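Long-range contact in bacteriocin (Pseudomonas syringae pv. tomato, PDB 4FZL), which probably kills rival bacteria by binding and degrading the peptidoglycan precursor lipid II, in the manner of colicin M, and carries a bound calcium ion: residues Met95-Ala100 with Ser161-Gly166. Residues are numbered along the deposited sequence; the frame is centred on the assembly and turned at random.
With CA (calcium ion), chain C.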
loop_
_atom_site.group_PDB
_atom_site.type_symbol
_atom_site.label_atom_id
_atom_site.label_comp_id
_atom_site.label_asym_id
_atom_site.label_seq_id
_atom_site.Cartn_x
_atom_site.Cartn_y
_atom_site.Cartn_z
ATOM N N MET A 95 2.883 7.733 -1.176
ATOM C CA MET A 95 1.501 8.072 -0.847
ATOM C C MET A 95 0.585 6.885 -0.762
ATOM O O MET A 95 -0.650 7.033 -0.567
ATOM C CB MET A 95 0.949 9.155 -1.771
ATOM C CG MET A 95 1.559 10.550 -1.373
ATOM S SD MET A 95 1.134 11.798 -2.566
ATOM C CE MET A 95 2.025 13.212 -1.966
ATOM N N THR A 96 1.109 5.697 -0.895
ATOM C CA THR A 96 0.281 4.486 -0.846
ATOM C C THR A 96 -0.549 4.357 0.459
ATOM O O THR A 96 -1.762 4.100 0.400
ATOM C CB THR A 96 1.099 3.245 -1.162
ATOM O OG1 THR A 96 1.246 3.149 -2.562
ATOM C CG2 THR A 96 0.372 1.927 -0.672
ATOM N N PRO A 97 0.066 4.584 1.641
ATOM C CA PRO A 97 -0.804 4.408 2.839
ATOM C C PRO A 97 -1.925 5.468 2.862
ATOM O O PRO A 97 -2.977 5.248 3.415
ATOM C CB PRO A 97 0.137 4.581 4.033
ATOM C CG PRO A 97 1.476 4.772 3.458
ATOM C CD PRO A 97 1.487 4.653 1.975
ATOM N N PHE A 98 -1.654 6.661 2.303
ATOM C CA PHE A 98 -2.696 7.683 2.224
ATOM C C PHE A 98 -3.786 7.294 1.250
ATOM O O PHE A 98 -4.968 7.623 1.404
ATOM C CB PHE A 98 -2.116 9.025 1.828
ATOM C CG PHE A 98 -1.231 9.615 2.891
ATOM C CD1 PHE A 98 -1.757 10.281 3.971
ATOM C CD2 PHE A 98 0.144 9.460 2.810
ATOM C CE1 PHE A 98 -0.895 10.835 4.955
ATOM C CE2 PHE A 98 0.999 9.993 3.790
ATOM C CZ PHE A 98 0.460 10.656 4.881
ATOM N N HIS A 99 -3.383 6.644 0.174
ATOM C CA HIS A 99 -4.362 6.161 -0.813
ATOM C C HIS A 99 -5.277 5.123 -0.151
ATOM O O HIS A 99 -6.489 5.177 -0.315
ATOM C CB HIS A 99 -3.570 5.591 -2.071
ATOM C CG HIS A 99 -4.440 5.224 -3.223
ATOM N ND1 HIS A 99 -3.926 4.854 -4.415
ATOM C CD2 HIS A 99 -5.808 5.294 -3.398
ATOM C CE1 HIS A 99 -4.899 4.641 -5.306
ATOM N NE2 HIS A 99 -6.061 4.923 -4.710
ATOM N N ALA A 100 -4.707 4.196 0.603
ATOM C CA ALA A 100 -5.489 3.196 1.323
ATOM C C ALA A 100 -6.388 3.886 2.349
ATOM O O ALA A 100 -7.546 3.413 2.618
ATOM C CB ALA A 100 -4.587 2.136 1.940
ATOM N N SER A 161 4.677 -0.302 3.357
ATOM C CA SER A 161 3.653 -1.285 2.963
ATOM C C SER A 161 2.971 -1.871 4.207
ATOM O O SER A 161 1.793 -2.291 4.206
ATOM C CB SER A 161 4.229 -2.404 2.071
ATOM O OG SER A 161 4.563 -1.781 0.803
ATOM N N TRP A 162 3.781 -2.017 5.246
ATOM C CA TRP A 162 3.242 -2.462 6.510
ATOM C C TRP A 162 2.111 -1.559 7.002
ATOM O O TRP A 162 1.184 -2.028 7.637
ATOM C CB TRP A 162 4.360 -2.591 7.556
ATOM C CG TRP A 162 3.876 -3.062 8.879
ATOM C CD1 TRP A 162 3.579 -4.356 9.285
ATOM C CD2 TRP A 162 3.597 -2.202 10.024
ATOM N NE1 TRP A 162 3.079 -4.344 10.602
ATOM C CE2 TRP A 162 3.097 -3.067 11.094
ATOM C CE3 TRP A 162 3.693 -0.832 10.245
ATOM C CZ2 TRP A 162 2.697 -2.555 12.327
ATOM C CZ3 TRP A 162 3.324 -0.339 11.488
ATOM C CH2 TRP A 162 2.850 -1.176 12.510
ATOM N N LEU A 163 2.216 -0.274 6.820
ATOM C CA LEU A 163 1.174 0.642 7.277
ATOM C C LEU A 163 -0.149 0.321 6.641
ATOM O O LEU A 163 -1.222 0.478 7.266
ATOM C CB LEU A 163 1.566 2.076 6.944
ATOM C CG LEU A 163 2.674 2.706 7.766
ATOM C CD1 LEU A 163 3.190 4.047 7.275
ATOM C CD2 LEU A 163 2.323 2.698 9.272
ATOM N N THR A 164 -0.091 -0.193 5.413
ATOM C CA THR A 164 -1.285 -0.508 4.653
ATOM C C THR A 164 -1.758 -1.948 4.926
ATOM O O THR A 164 -2.958 -2.172 5.095
ATOM C CB THR A 164 -0.986 -0.365 3.150
ATOM O OG1 THR A 164 -0.606 1.008 2.870
ATOM C CG2 THR A 164 -2.170 -0.818 2.339
ATOM N N LEU A 165 -0.827 -2.902 4.968
ATOM C CA LEU A 165 -1.130 -4.356 5.010
ATOM C C LEU A 165 -0.969 -5.051 6.372
ATOM O O LEU A 165 -1.565 -6.101 6.635
ATOM C CB LEU A 165 -0.172 -5.074 4.055
ATOM C CG LEU A 165 -0.410 -4.723 2.566
ATOM C CD1 LEU A 165 0.652 -5.400 1.708
ATOM C CD2 LEU A 165 -1.847 -5.068 2.120
ATOM N N GLY A 166 -0.063 -4.526 7.217
ATOM C CA GLY A 166 0.253 -5.220 8.437
ATOM C C GLY A 166 0.904 -6.587 8.136
ATOM O O GLY A 166 1.906 -6.675 7.389
HETATM CA CA CA C . -3.126 -7.623 7.087
HETATM O O HOH W 1 -2.501 -7.194 9.451
HETATM O O HOH W 2 -4.067 -5.874 7.412
#
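Thr164 lies against Thr96, Pro97 and Ala100 on the facing side of their helix, a compact example of how two nearly parallel helices can meet through small side chains. The short axes of 96-100 and 161-165 run only 15° apart and approach to 8.8 Å, and the backbones come closest at Pro97 and Thr164. The two branches of Thr164 divide the work. Its OG1, turned beside its own backbone N (chi1 -61°), comes to 3.4 Å from CA of Pro97; its CG2 lies 3.8 Å from CB of Ala100, further along the helix. Thr96 crosses Thr164 at about a right angle, methyl against hydroxyl, with CG2 3.8 Å from Thr164 OG1. That methyl stands anti to the Thr96 backbone N, which leaves Thr96 OG1 to bond with Asp50 and with the backbone of Gly92. On the other flank, CB of Pro97 meets CB of Leu163 at 4.1 Å, and Trp207 of helix 205-208 touches both residues. The helix ends at Leu165, and Gly166 leaves it with positive phi. Here, away from the contact with 95-100, the carbonyl O of Leu165 binds calcium at 2.2 Å; Asn167 O, Asp195 OD2 and two waters are among the other ligands. The chemistry across the interface is thus mainly van der Waals contact of methyl, methylene and proline carbons, with one threonine oxygen seated against a CA. Contact of this kind joins the buried start of helix 96-106 to the helix whose last residue is a calcium ligand.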